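DNA repair protein RECN (Deinococcus radiodurans, PDB 4ABX) probably takes part in recombinational repair of DNA double-strand breaks as an ATP-binding, SMC-like protein, whose coiled-coil domain forms this chain. Local coordinates at residues 16-21 against 157-162; 31-36 against 143-148; 36-41 against 129-134; 74-79 against 95-100. All blocks are in the same frame, centred on the assembly; numbering follows the deposited sequence.

Contact 1. Residues 16-21 against 157-162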
loop_
_atom_site.group_PDB
_atom_site.type_symbol
_atom_site.label_atom_id
_atom_site.label_comp_id
_atom_site.label_asym_id
_atom_site.label_seq_id
_atom_site.Cartn_x
_atom_site.Cartn_y
_atom_site.Cartn_z
ATOM N N LEU A 16 -47.115 39.868 19.763
ATOM C CA LEU A 16 -46.557 38.578 20.161
ATOM C C LEU A 16 -47.345 37.420 19.550
ATOM O O LEU A 16 -46.783 36.538 18.900
ATOM C CB LEU A 16 -46.571 38.462 21.688
ATOM C CG LEU A 16 -46.210 37.116 22.321
ATOM C CD1 LEU A 16 -44.833 36.657 21.865
ATOM C CD2 LEU A 16 -46.262 37.220 23.834
ATOM N N LEU A 17 -48.654 37.429 19.762
ATOM C CA LEU A 17 -49.499 36.328 19.323
ATOM C C LEU A 17 -49.571 36.255 17.799
ATOM O O LEU A 17 -49.498 35.171 17.216
ATOM C CB LEU A 17 -50.899 36.467 19.923
ATOM C CG LEU A 17 -50.973 36.435 21.451
ATOM C CD1 LEU A 17 -52.321 36.974 21.941
ATOM C CD2 LEU A 17 -50.718 35.026 21.976
ATOM N N ALA A 18 -49.710 37.411 17.157
ATOM C CA ALA A 18 -49.761 37.454 15.701
ATOM C C ALA A 18 -48.503 36.825 15.106
ATOM O O ALA A 18 -48.575 36.091 14.123
ATOM C CB ALA A 18 -49.930 38.884 15.208
ATOM N N PHE A 19 -47.357 37.113 15.717
ATOM C CA PHE A 19 -46.073 36.592 15.254
ATOM C C PHE A 19 -45.987 35.078 15.435
ATOM O O PHE A 19 -45.487 34.358 14.568
ATOM C CB PHE A 19 -44.920 37.273 16.009
ATOM C CG PHE A 19 -43.584 36.615 15.799
ATOM C CD1 PHE A 19 -43.218 35.507 16.550
ATOM C CD2 PHE A 19 -42.699 37.098 14.847
ATOM C CE1 PHE A 19 -41.993 34.893 16.356
ATOM C CE2 PHE A 19 -41.469 36.491 14.651
ATOM C CZ PHE A 19 -41.116 35.387 15.405
ATOM N N GLN A 20 -46.477 34.597 16.568
ATOM C CA GLN A 20 -46.465 33.170 16.844
ATOM C C GLN A 20 -47.389 32.398 15.898
ATOM O O GLN A 20 -47.022 31.340 15.386
ATOM C CB GLN A 20 -46.815 32.913 18.309
ATOM C CG GLN A 20 -45.676 33.265 19.253
ATOM C CD GLN A 20 -46.086 33.277 20.716
ATOM O OE1 GLN A 20 -47.272 33.273 21.043
ATOM N NE2 GLN A 20 -45.097 33.289 21.606
ATOM N N VAL A 21 -48.569 32.953 15.648
ATOM C CA VAL A 21 -49.530 32.355 14.721
ATOM C C VAL A 21 -48.972 32.294 13.303
ATOM O O VAL A 21 -49.081 31.270 12.625
ATOM C CB VAL A 21 -50.864 33.135 14.724
ATOM C CG1 VAL A 21 -51.733 32.747 13.529
ATOM C CG2 VAL A 21 -51.605 32.918 16.044
ATOM N N GLU A 157 -57.100 32.316 18.958
ATOM C CA GLU A 157 -58.295 32.669 19.708
ATOM C C GLU A 157 -58.013 33.823 20.667
ATOM O O GLU A 157 -58.759 34.803 20.719
ATOM C CB GLU A 157 -58.836 31.460 20.475
ATOM C CG GLU A 157 -60.011 31.800 21.376
ATOM C CD GLU A 157 -60.726 30.575 21.900
ATOM O OE1 GLU A 157 -60.059 29.545 22.137
ATOM O OE2 GLU A 157 -61.963 30.642 22.070
ATOM N N GLU A 158 -56.928 33.712 21.424
ATOM C CA GLU A 158 -56.573 34.771 22.358
ATOM C C GLU A 158 -56.385 36.096 21.612
ATOM O O GLU A 158 -56.856 37.145 22.049
ATOM C CB GLU A 158 -55.315 34.393 23.137
ATOM C CG GLU A 158 -54.969 35.373 24.245
ATOM C CD GLU A 158 -53.621 35.093 24.876
ATOM O OE1 GLU A 158 -53.062 34.003 24.634
ATOM O OE2 GLU A 158 -53.123 35.965 25.617
ATOM N N LEU A 159 -55.718 36.031 20.467
ATOM C CA LEU A 159 -55.490 37.200 19.627
ATOM C C LEU A 159 -56.799 37.875 19.194
ATOM O O LEU A 159 -56.903 39.101 19.190
ATOM C CB LEU A 159 -54.663 36.801 18.397
ATOM C CG LEU A 159 -54.478 37.840 17.291
ATOM C CD1 LEU A 159 -53.782 39.084 17.829
ATOM C CD2 LEU A 159 -53.694 37.236 16.138
ATOM N N ALA A 160 -57.796 37.077 18.826
ATOM C CA ALA A 160 -59.074 37.631 18.398
ATOM C C ALA A 160 -59.761 38.398 19.526
ATOM O O ALA A 160 -60.370 39.447 19.296
ATOM C CB ALA A 160 -59.985 36.534 17.863
ATOM N N GLY A 161 -59.671 37.870 20.744
ATOM C CA GLY A 161 -60.288 38.511 21.892
ATOM C C GLY A 161 -59.652 39.854 22.191
ATOM O O GLY A 161 -60.333 40.814 22.559
ATOM N N LEU A 162 -58.336 39.930 22.026
ATOM C CA LEU A 162 -57.619 41.172 22.292
ATOM C C LEU A 162 -57.934 42.245 21.253
ATOM O O LEU A 162 -58.138 43.408 21.593
ATOM C CB LEU A 162 -56.111 40.924 22.370
ATOM C CG LEU A 162 -55.667 40.125 23.596
ATOM C CD1 LEU A 162 -54.155 39.967 23.627
ATOM C CD2 LEU A 162 -56.166 40.782 24.871
#
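Leu17 and Leu159 face each other where helix 6-27 and helix 145-169 pair in antiparallel sense within the coiled-coil domain of RecN. The short segments approach to 9.4 Å between axes, at 146° between their N-to-C directions, and the CA atoms of Leu17 and Leu159 are 6.1 Å apart. The two leucines differ in rotamer. Leu17 keeps CG beside its backbone N (chi1 -61°), which points CD1 at the opposite helix, 3.8 Å from Leu159 N, and leaves CD2 beside the Glu158 carboxylate, 3.7 Å from Glu158 OE1. Leu159 instead turns CG away from its own N (chi1 172°), and its CD2 reaches past Leu17 to rest 4.0 Å from Ala18 CA, over the backbone of the opposite helix. Glu158 is stretched out and crosses the Leu17 side chain at about a right angle, so that its aliphatic part and carboxylate carbon cover the leucine methyls without a hydrogen bond to the facing segment. One turn further along, Leu162 reaches the same Leu17 methyl, CD1, and both it and Leu159 also pack on Ile14. The leucine ends meet methyl to methyl, Leu17 CD1 lying 3.9 Å from Leu162 CD1.

Contact 2. Residues 31-36 against 143-148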
loop_
_atom_site.group_PDB
_atom_site.type_symbol
_atom_site.label_atom_id
_atom_site.label_comp_id
_atom_site.label_asym_id
_atom_site.label_seq_id
_atom_site.Cartn_x
_atom_site.Cartn_y
_atom_site.Cartn_z
ATOM N N PRO A 31 -49.372 16.946 12.127
ATOM C CA PRO A 31 -49.053 15.886 13.085
ATOM C C PRO A 31 -49.060 14.518 12.411
ATOM O O PRO A 31 -49.984 14.199 11.663
ATOM C CB PRO A 31 -50.177 15.995 14.112
ATOM C CG PRO A 31 -50.580 17.443 14.063
ATOM C CD PRO A 31 -50.439 17.839 12.617
ATOM N N GLY A 32 -48.022 13.726 12.656
ATOM C CA GLY A 32 -47.902 12.427 12.016
ATOM C C GLY A 32 -46.904 12.377 10.869
ATOM O O GLY A 32 -46.352 11.315 10.573
ATOM N N GLU A 33 -46.656 13.518 10.228
ATOM C CA GLU A 33 -45.786 13.556 9.050
ATOM C C GLU A 33 -44.344 13.134 9.348
ATOM O O GLU A 33 -43.600 12.770 8.435
ATOM C CB GLU A 33 -45.800 14.945 8.399
ATOM C CG GLU A 33 -45.036 16.029 9.183
ATOM C CD GLU A 33 -45.011 17.371 8.457
ATOM O OE1 GLU A 33 -44.374 17.460 7.387
ATOM O OE2 GLU A 33 -45.633 18.337 8.951
ATOM N N GLU A 34 -43.948 13.184 10.617
ATOM C CA GLU A 34 -42.564 12.881 10.982
ATOM C C GLU A 34 -42.208 11.410 10.814
ATOM O O GLU A 34 -41.027 11.072 10.658
ATOM C CB GLU A 34 -42.254 13.344 12.408
ATOM C CG GLU A 34 -42.169 14.854 12.555
ATOM C CD GLU A 34 -42.116 15.303 14.004
ATOM O OE1 GLU A 34 -42.973 14.865 14.804
ATOM O OE2 GLU A 34 -41.214 16.097 14.342
ATOM N N GLU A 35 -43.219 10.539 10.849
ATOM C CA GLU A 35 -42.993 9.109 10.656
ATOM C C GLU A 35 -42.412 8.822 9.276
ATOM O O GLU A 35 -41.398 8.132 9.148
ATOM C CB GLU A 35 -44.280 8.298 10.841
ATOM C CG GLU A 35 -44.054 6.803 10.625
ATOM C CD GLU A 35 -45.344 6.007 10.518
ATOM O OE1 GLU A 35 -46.431 6.624 10.473
ATOM O OE2 GLU A 35 -45.265 4.760 10.475
ATOM N N GLY A 36 -43.073 9.344 8.246
ATOM C CA GLY A 36 -42.598 9.201 6.882
ATOM C C GLY A 36 -41.251 9.869 6.667
ATOM O O GLY A 36 -40.366 9.303 6.023
ATOM N N PRO A 143 -44.159 19.859 23.257
ATOM C CA PRO A 143 -43.163 18.921 22.704
ATOM C C PRO A 143 -43.494 18.278 21.352
ATOM O O PRO A 143 -42.582 18.066 20.553
ATOM C CB PRO A 143 -43.073 17.815 23.771
ATOM C CG PRO A 143 -43.888 18.292 24.950
ATOM C CD PRO A 143 -44.862 19.285 24.418
ATOM N N THR A 144 -44.754 17.942 21.105
ATOM C CA THR A 144 -45.122 17.242 19.873
ATOM C C THR A 144 -45.775 18.200 18.884
ATOM O O THR A 144 -46.159 19.306 19.257
ATOM C CB THR A 144 -46.096 16.085 20.153
ATOM O OG1 THR A 144 -47.349 16.618 20.599
ATOM C CG2 THR A 144 -45.533 15.151 21.224
ATOM N N LEU A 145 -45.906 17.773 17.630
ATOM C CA LEU A 145 -46.563 18.595 16.618
ATOM C C LEU A 145 -48.018 18.847 16.996
ATOM O O LEU A 145 -48.568 19.904 16.690
ATOM C CB LEU A 145 -46.484 17.956 15.229
ATOM C CG LEU A 145 -45.077 17.872 14.619
ATOM C CD1 LEU A 145 -45.136 17.267 13.223
ATOM C CD2 LEU A 145 -44.413 19.258 14.594
ATOM N N GLU A 146 -48.636 17.875 17.656
ATOM C CA GLU A 146 -49.980 18.069 18.192
ATOM C C GLU A 146 -50.001 19.282 19.123
ATOM O O GLU A 146 -50.876 20.143 19.010
ATOM C CB GLU A 146 -50.470 16.823 18.943
ATOM C CG GLU A 146 -50.869 15.641 18.059
ATOM C CD GLU A 146 -49.710 14.690 17.751
ATOM O OE1 GLU A 146 -48.529 15.107 17.827
ATOM O OE2 GLU A 146 -49.987 13.514 17.425
ATOM N N ASP A 147 -49.042 19.341 20.046
ATOM C CA ASP A 147 -48.943 20.466 20.975
ATOM C C ASP A 147 -48.750 21.777 20.224
ATOM O O ASP A 147 -49.331 22.801 20.588
ATOM C CB ASP A 147 -47.792 20.267 21.970
ATOM C CG ASP A 147 -48.044 19.129 22.943
ATOM O OD1 ASP A 147 -49.066 19.163 23.666
ATOM O OD2 ASP A 147 -47.218 18.190 22.976
ATOM N N VAL A 148 -47.922 21.744 19.182
ATOM C CA VAL A 148 -47.643 22.935 18.388
ATOM C C VAL A 148 -48.910 23.463 17.716
ATOM O O VAL A 148 -49.167 24.672 17.697
ATOM C CB VAL A 148 -46.591 22.657 17.294
ATOM C CG1 VAL A 148 -46.308 23.921 16.495
ATOM C CG2 VAL A 148 -45.305 22.107 17.905
HETATM O O HOH W 1 -44.420 15.213 17.018
#
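Van der Waals contacts centre on Leu145, which points at the turn entering helix 33-63. Its CB lies 3.9 Å from Pro31 CA, while CD1 meets the carboxylate end of Glu34, 3.6 Å from Glu34 OE1, the two side chains coming from opposite directions. Glu146 bends at chi2 (90°), and this brings its carboxylate up to the CB corner of the proline ring, with Glu146 CD 3.9 Å from Pro31 CB. Leu134 of helix 121-141 packs on Leu145, Glu33 and Glu34.

The polar link across the contact is a water. It donates to Glu34 OE1 at 2.7 Å and accepts from Leu145 N at 3.0 Å, joining a carboxylate to a first-turn amide. The other oxygen, Glu34 OE2, forms a salt bridge with Lys138, so the carboxylate is held at both oxygens.

Within 143-148, hydrogen bonds fix the helix start. Asp147 N donates to Thr144 OG1 (3.3 Å), and Thr144 N returns a bond to the anti lone pair of Asp147 OD2 (3.1 Å). Thr144 OG1 also donates to that oxygen, from above the carboxylate plane. These reciprocal bonds are the mark of a capping box, with Thr144 as N-cap of helix 145-169 after the cis-peptide-linked Pro143.

Contact 3. Residues 36-41 against 129-134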
loop_
_atom_site.group_PDB
_atom_site.type_symbol
_atom_site.label_atom_id
_atom_site.label_comp_id
_atom_site.label_asym_id
_atom_site.label_seq_id
_atom_site.Cartn_x
_atom_site.Cartn_y
_atom_site.Cartn_z
ATOM N N GLY A 36 -43.073 9.344 8.246
ATOM C CA GLY A 36 -42.598 9.201 6.882
ATOM C C GLY A 36 -41.251 9.869 6.667
ATOM O O GLY A 36 -40.366 9.303 6.023
ATOM N N LEU A 37 -41.095 11.081 7.197
ATOM C CA LEU A 37 -39.829 11.802 7.083
ATOM C C LEU A 37 -38.660 10.998 7.661
ATOM O O LEU A 37 -37.615 10.857 7.017
ATOM C CB LEU A 37 -39.917 13.170 7.763
ATOM C CG LEU A 37 -40.795 14.233 7.090
ATOM C CD1 LEU A 37 -40.913 15.464 7.983
ATOM C CD2 LEU A 37 -40.244 14.612 5.722
ATOM N N ASN A 38 -38.845 10.476 8.874
ATOM C CA ASN A 38 -37.804 9.704 9.553
ATOM C C ASN A 38 -37.436 8.435 8.791
ATOM O O ASN A 38 -36.267 8.056 8.713
ATOM C CB ASN A 38 -38.236 9.319 10.970
ATOM C CG ASN A 38 -38.224 10.490 11.933
ATOM O OD1 ASN A 38 -39.023 10.541 12.870
ATOM N ND2 ASN A 38 -37.318 11.431 11.716
ATOM N N THR A 39 -38.446 7.763 8.257
ATOM C CA THR A 39 -38.224 6.565 7.457
ATOM C C THR A 39 -37.433 6.895 6.190
ATOM O O THR A 39 -36.498 6.183 5.826
ATOM C CB THR A 39 -39.566 5.888 7.099
ATOM O OG1 THR A 39 -40.109 5.274 8.274
ATOM C CG2 THR A 39 -39.373 4.831 6.026
ATOM N N GLU A 40 -37.798 7.991 5.535
ATOM C CA GLU A 40 -37.122 8.425 4.316
ATOM C C GLU A 40 -35.702 8.949 4.603
ATOM O O GLU A 40 -34.778 8.728 3.820
ATOM C CB GLU A 40 -37.975 9.474 3.592
ATOM C CG GLU A 40 -37.460 9.896 2.228
ATOM C CD GLU A 40 -37.600 8.821 1.158
ATOM O OE1 GLU A 40 -37.935 7.655 1.476
ATOM O OE2 GLU A 40 -37.361 9.156 -0.020
ATOM N N LEU A 41 -35.531 9.629 5.735
ATOM C CA LEU A 41 -34.205 10.062 6.182
ATOM C C LEU A 41 -33.222 8.891 6.336
ATOM O O LEU A 41 -32.063 8.960 5.894
ATOM C CB LEU A 41 -34.310 10.805 7.519
ATOM C CG LEU A 41 -32.985 11.296 8.109
ATOM C CD1 LEU A 41 -32.381 12.361 7.221
ATOM C CD2 LEU A 41 -33.172 11.812 9.534
ATOM N N ALA A 129 -34.270 19.410 5.911
ATOM C CA ALA A 129 -34.786 20.768 6.032
ATOM C C ALA A 129 -36.197 20.793 6.628
ATOM O O ALA A 129 -36.517 21.665 7.435
ATOM C CB ALA A 129 -34.761 21.472 4.680
ATOM N N ARG A 130 -37.038 19.839 6.235
ATOM C CA ARG A 130 -38.392 19.759 6.784
ATOM C C ARG A 130 -38.350 19.373 8.259
ATOM O O ARG A 130 -39.042 19.966 9.087
ATOM C CB ARG A 130 -39.253 18.753 6.005
ATOM C CG ARG A 130 -40.710 18.662 6.490
ATOM C CD ARG A 130 -41.471 19.979 6.265
ATOM N NE ARG A 130 -42.850 19.926 6.756
ATOM C CZ ARG A 130 -43.634 20.993 6.903
ATOM N NH1 ARG A 130 -43.174 22.203 6.602
ATOM N NH2 ARG A 130 -44.874 20.856 7.356
ATOM N N LEU A 131 -37.536 18.371 8.576
ATOM C CA LEU A 131 -37.386 17.901 9.949
ATOM C C LEU A 131 -36.836 19.002 10.849
ATOM O O LEU A 131 -37.223 19.130 12.013
ATOM C CB LEU A 131 -36.468 16.675 9.989
ATOM C CG LEU A 131 -37.087 15.392 9.437
ATOM C CD1 LEU A 131 -36.040 14.287 9.288
ATOM C CD2 LEU A 131 -38.235 14.948 10.331
ATOM N N SER A 132 -35.917 19.790 10.305
ATOM C CA SER A 132 -35.340 20.905 11.043
ATOM C C SER A 132 -36.387 21.978 11.310
ATOM O O SER A 132 -36.409 22.568 12.388
ATOM C CB SER A 132 -34.169 21.518 10.278
ATOM O OG SER A 132 -33.713 22.691 10.929
ATOM N N ALA A 133 -37.249 22.229 10.327
ATOM C CA ALA A 133 -38.291 23.240 10.486
ATOM C C ALA A 133 -39.293 22.797 11.544
ATOM O O ALA A 133 -39.730 23.598 12.371
ATOM C CB ALA A 133 -38.986 23.524 9.156
ATOM N N LEU A 134 -39.648 21.514 11.525
ATOM C CA LEU A 134 -40.575 20.966 12.513
ATOM C C LEU A 134 -39.954 20.971 13.914
ATOM O O LEU A 134 -40.635 21.271 14.898
ATOM C CB LEU A 134 -41.038 19.552 12.116
ATOM C CG LEU A 134 -41.883 19.459 10.845
ATOM C CD1 LEU A 134 -42.090 18.008 10.414
ATOM C CD2 LEU A 134 -43.228 20.173 11.030
#
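Leu37 and Leu131 slide past each other in opposite directions between helix 33-63 and helix 121-141, whose short segments approach to 10.5 Å between axes, at 139° between their N-to-C directions. Each leucine has CG beside its backbone N, and Leu131 thereby lays CD2 against the base of its partner, 3.5 Å from Leu37 CB. Leu37 in turn sends CD1 deeper, toward the far helix, where it sits 3.5 Å from Arg130 CG and 3.7 Å from Leu134 CD1. CD1 of Leu131 meets Leu41 CD2 at 3.8 Å, one turn beyond Leu37, and Asn38 ND2 crosses at an angle near both methyls, 3.9 Å from Leu131 CD2.

Arg130 leaves its helix with CG turned away from N (chi1 -177°) and bends at chi2 (65°). Its CG thereby crosses the Leu37 methyls at a slant, while the guanidinium moves on beyond them, with Leu134 CD2 above one face near its rim. There it pairs with Glu33 and makes a hydrogen bond to the carbonyl of Val27, plus a weak one to the carbonyl of Ser28. Across the two segments themselves there is no hydrogen bond: cohesion here is hydrophobic, and the polar end of Arg130 is spent on the end of helix 6-27 and on the start of helix 33-63, so one residue joins the leucine layer to the connection between the first two helices.

Contact 4. Residues 74-79 against 95-100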
loop_
_atom_site.group_PDB
_atom_site.type_symbol
_atom_site.label_atom_id
_atom_site.label_comp_id
_atom_site.label_asym_id
_atom_site.label_seq_id
_atom_site.Cartn_x
_atom_site.Cartn_y
_atom_site.Cartn_z
ATOM N N GLU A 74 4.493 -2.727 -7.011
ATOM C CA GLU A 74 5.899 -2.465 -6.720
ATOM C C GLU A 74 6.551 -3.711 -6.136
ATOM O O GLU A 74 7.669 -4.068 -6.506
ATOM C CB GLU A 74 6.056 -1.289 -5.753
ATOM C CG GLU A 74 5.687 0.056 -6.347
ATOM C CD GLU A 74 5.913 1.204 -5.377
ATOM O OE1 GLU A 74 6.886 1.145 -4.594
ATOM O OE2 GLU A 74 5.111 2.161 -5.396
ATOM N N ALA A 75 5.835 -4.368 -5.227
ATOM C CA ALA A 75 6.310 -5.588 -4.582
ATOM C C ALA A 75 6.497 -6.717 -5.589
ATOM O O ALA A 75 7.425 -7.512 -5.474
ATOM C CB ALA A 75 5.333 -6.025 -3.476
ATOM N N VAL A 76 5.592 -6.801 -6.561
ATOM C CA VAL A 76 5.728 -7.794 -7.614
ATOM C C VAL A 76 7.014 -7.551 -8.394
ATOM O O VAL A 76 7.761 -8.480 -8.673
ATOM C CB VAL A 76 4.524 -7.798 -8.574
ATOM C CG1 VAL A 76 4.852 -8.602 -9.832
ATOM C CG2 VAL A 76 3.287 -8.367 -7.871
ATOM N N ARG A 77 7.271 -6.295 -8.740
ATOM C CA ARG A 77 8.490 -5.956 -9.468
ATOM C C ARG A 77 9.754 -6.201 -8.631
ATOM O O ARG A 77 10.773 -6.651 -9.151
ATOM C CB ARG A 77 8.430 -4.517 -9.986
ATOM C CG ARG A 77 7.394 -4.326 -11.091
ATOM C CD ARG A 77 7.484 -2.948 -11.734
ATOM N NE ARG A 77 7.067 -1.889 -10.821
ATOM C CZ ARG A 77 5.813 -1.463 -10.690
ATOM N NH1 ARG A 77 4.845 -2.009 -11.417
ATOM N NH2 ARG A 77 5.527 -0.491 -9.833
ATOM N N ALA A 78 9.675 -5.919 -7.337
ATOM C CA ALA A 78 10.789 -6.172 -6.427
ATOM C C ALA A 78 11.183 -7.650 -6.413
ATOM O O ALA A 78 12.341 -7.991 -6.182
ATOM C CB ALA A 78 10.442 -5.698 -5.021
ATOM N N LEU A 79 10.216 -8.526 -6.666
ATOM C CA LEU A 79 10.469 -9.963 -6.662
ATOM C C LEU A 79 11.107 -10.488 -7.955
ATOM O O LEU A 79 11.628 -11.604 -7.980
ATOM C CB LEU A 79 9.174 -10.728 -6.367
ATOM C CG LEU A 79 8.579 -10.467 -4.984
ATOM C CD1 LEU A 79 7.391 -11.378 -4.738
ATOM C CD2 LEU A 79 9.644 -10.665 -3.912
ATOM N N GLU A 95 1.481 -15.973 -6.903
ATOM C CA GLU A 95 0.387 -15.822 -5.951
ATOM C C GLU A 95 0.089 -14.349 -5.669
ATOM O O GLU A 95 -1.067 -13.970 -5.454
ATOM C CB GLU A 95 0.694 -16.577 -4.652
ATOM C CG GLU A 95 0.663 -18.089 -4.824
ATOM C CD GLU A 95 1.248 -18.835 -3.640
ATOM O OE1 GLU A 95 1.499 -18.201 -2.594
ATOM O OE2 GLU A 95 1.461 -20.062 -3.760
ATOM N N LEU A 96 1.131 -13.518 -5.680
ATOM C CA LEU A 96 0.972 -12.090 -5.420
ATOM C C LEU A 96 0.274 -11.386 -6.591
ATOM O O LEU A 96 -0.560 -10.500 -6.386
ATOM C CB LEU A 96 2.320 -11.433 -5.099
ATOM C CG LEU A 96 2.266 -9.994 -4.578
ATOM C CD1 LEU A 96 1.384 -9.898 -3.328
ATOM C CD2 LEU A 96 3.672 -9.469 -4.284
ATOM N N ARG A 97 0.607 -11.790 -7.813
ATOM C CA ARG A 97 -0.108 -11.312 -8.993
ATOM C C ARG A 97 -1.607 -11.606 -8.889
ATOM O O ARG A 97 -2.447 -10.747 -9.199
ATOM C CB ARG A 97 0.468 -11.937 -10.268
ATOM C CG ARG A 97 1.792 -11.330 -10.718
ATOM C CD ARG A 97 2.175 -11.798 -12.116
ATOM N NE ARG A 97 3.331 -11.070 -12.637
ATOM C CZ ARG A 97 4.565 -11.565 -12.704
ATOM N NH1 ARG A 97 4.808 -12.803 -12.292
ATOM N NH2 ARG A 97 5.555 -10.829 -13.190
ATOM N N ALA A 98 -1.936 -12.824 -8.460
ATOM C CA ALA A 98 -3.328 -13.211 -8.252
ATOM C C ALA A 98 -4.006 -12.318 -7.210
ATOM O O ALA A 98 -5.155 -11.922 -7.378
ATOM C CB ALA A 98 -3.423 -14.678 -7.841
ATOM N N ALA A 99 -3.292 -12.005 -6.132
ATOM C CA ALA A 99 -3.841 -11.122 -5.116
ATOM C C ALA A 99 -4.100 -9.732 -5.694
ATOM O O ALA A 99 -5.116 -9.112 -5.391
ATOM C CB ALA A 99 -2.922 -11.044 -3.909
ATOM N N LEU A 100 -3.172 -9.253 -6.522
ATOM C CA LEU A 100 -3.316 -7.963 -7.192
ATOM C C LEU A 100 -4.554 -7.937 -8.070
ATOM O O LEU A 100 -5.322 -6.970 -8.057
ATOM C CB LEU A 100 -2.079 -7.648 -8.036
ATOM C CG LEU A 100 -2.149 -6.426 -8.958
ATOM C CD1 LEU A 100 -2.464 -5.154 -8.172
ATOM C CD2 LEU A 100 -0.850 -6.272 -9.744
#
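Helix segments 74-79 and 95-100 run nearly antiparallel, at 165° between their N-to-C directions, with axes 10.0 Å apart at closest approach. Val76 and Leu96 set the register, their CA atoms being 6.8 Å apart. The amide of Leu79 makes weak bonds to the carbonyls of both Ala75 and Val76.

Leu96 packs mainly through a single branch. With CG turned away from its backbone N (chi1 -170°), it holds CD2 among three side chains: 3.8 Å from Val76 CG2, 3.9 Å from Ala75 CB and 4.2 Å from Leu79 CD1. Val76 and Leu96 pass alongside each other in opposite directions. Helices 68-83 and 87-115, joined by a short turn, form a helical hairpin at the end of the coiled-coil domain, and the buried side of this hairpin is completed by the second subunit, whose Leu61 packs on Ala75 and Ala53 on Leu79.

The two methyls of Val76 divide their work. CG2 faces Leu96, whereas CG1 meets Arg97, whose chain, extended from CG to NE, crosses the valine at about a right angle. Val76 CG1 lies over one face of the guanidinium, 4.0 Å from Arg97 NE, so the exposed arginine covers the edge of the leucine-valine packing with its flat group. At the backbone of the same valine, Val76 O accepts a hydrogen bond from Gln93 NE2.

The four contacts are spread along the elongated helical domain and nest in sequence, contact 4 innermost and contact 1 outermost. Contacts 1 and 2 share helix 145-169, their centres 22 Å apart. Contacts 2 and 3 form one continuous unit: their centres are 11 Å apart, they share Gly36, and Glu33 OE1 of contact 2 forms a 3.0 Å salt bridge with Arg130 NE of contact 3. Contact 4 stands apart, its centre about 77 Å from that of contact 1 and about 50 Å from that of contact 3. Among the four, it alone is touched by the second subunit, which places it at the dimer interface.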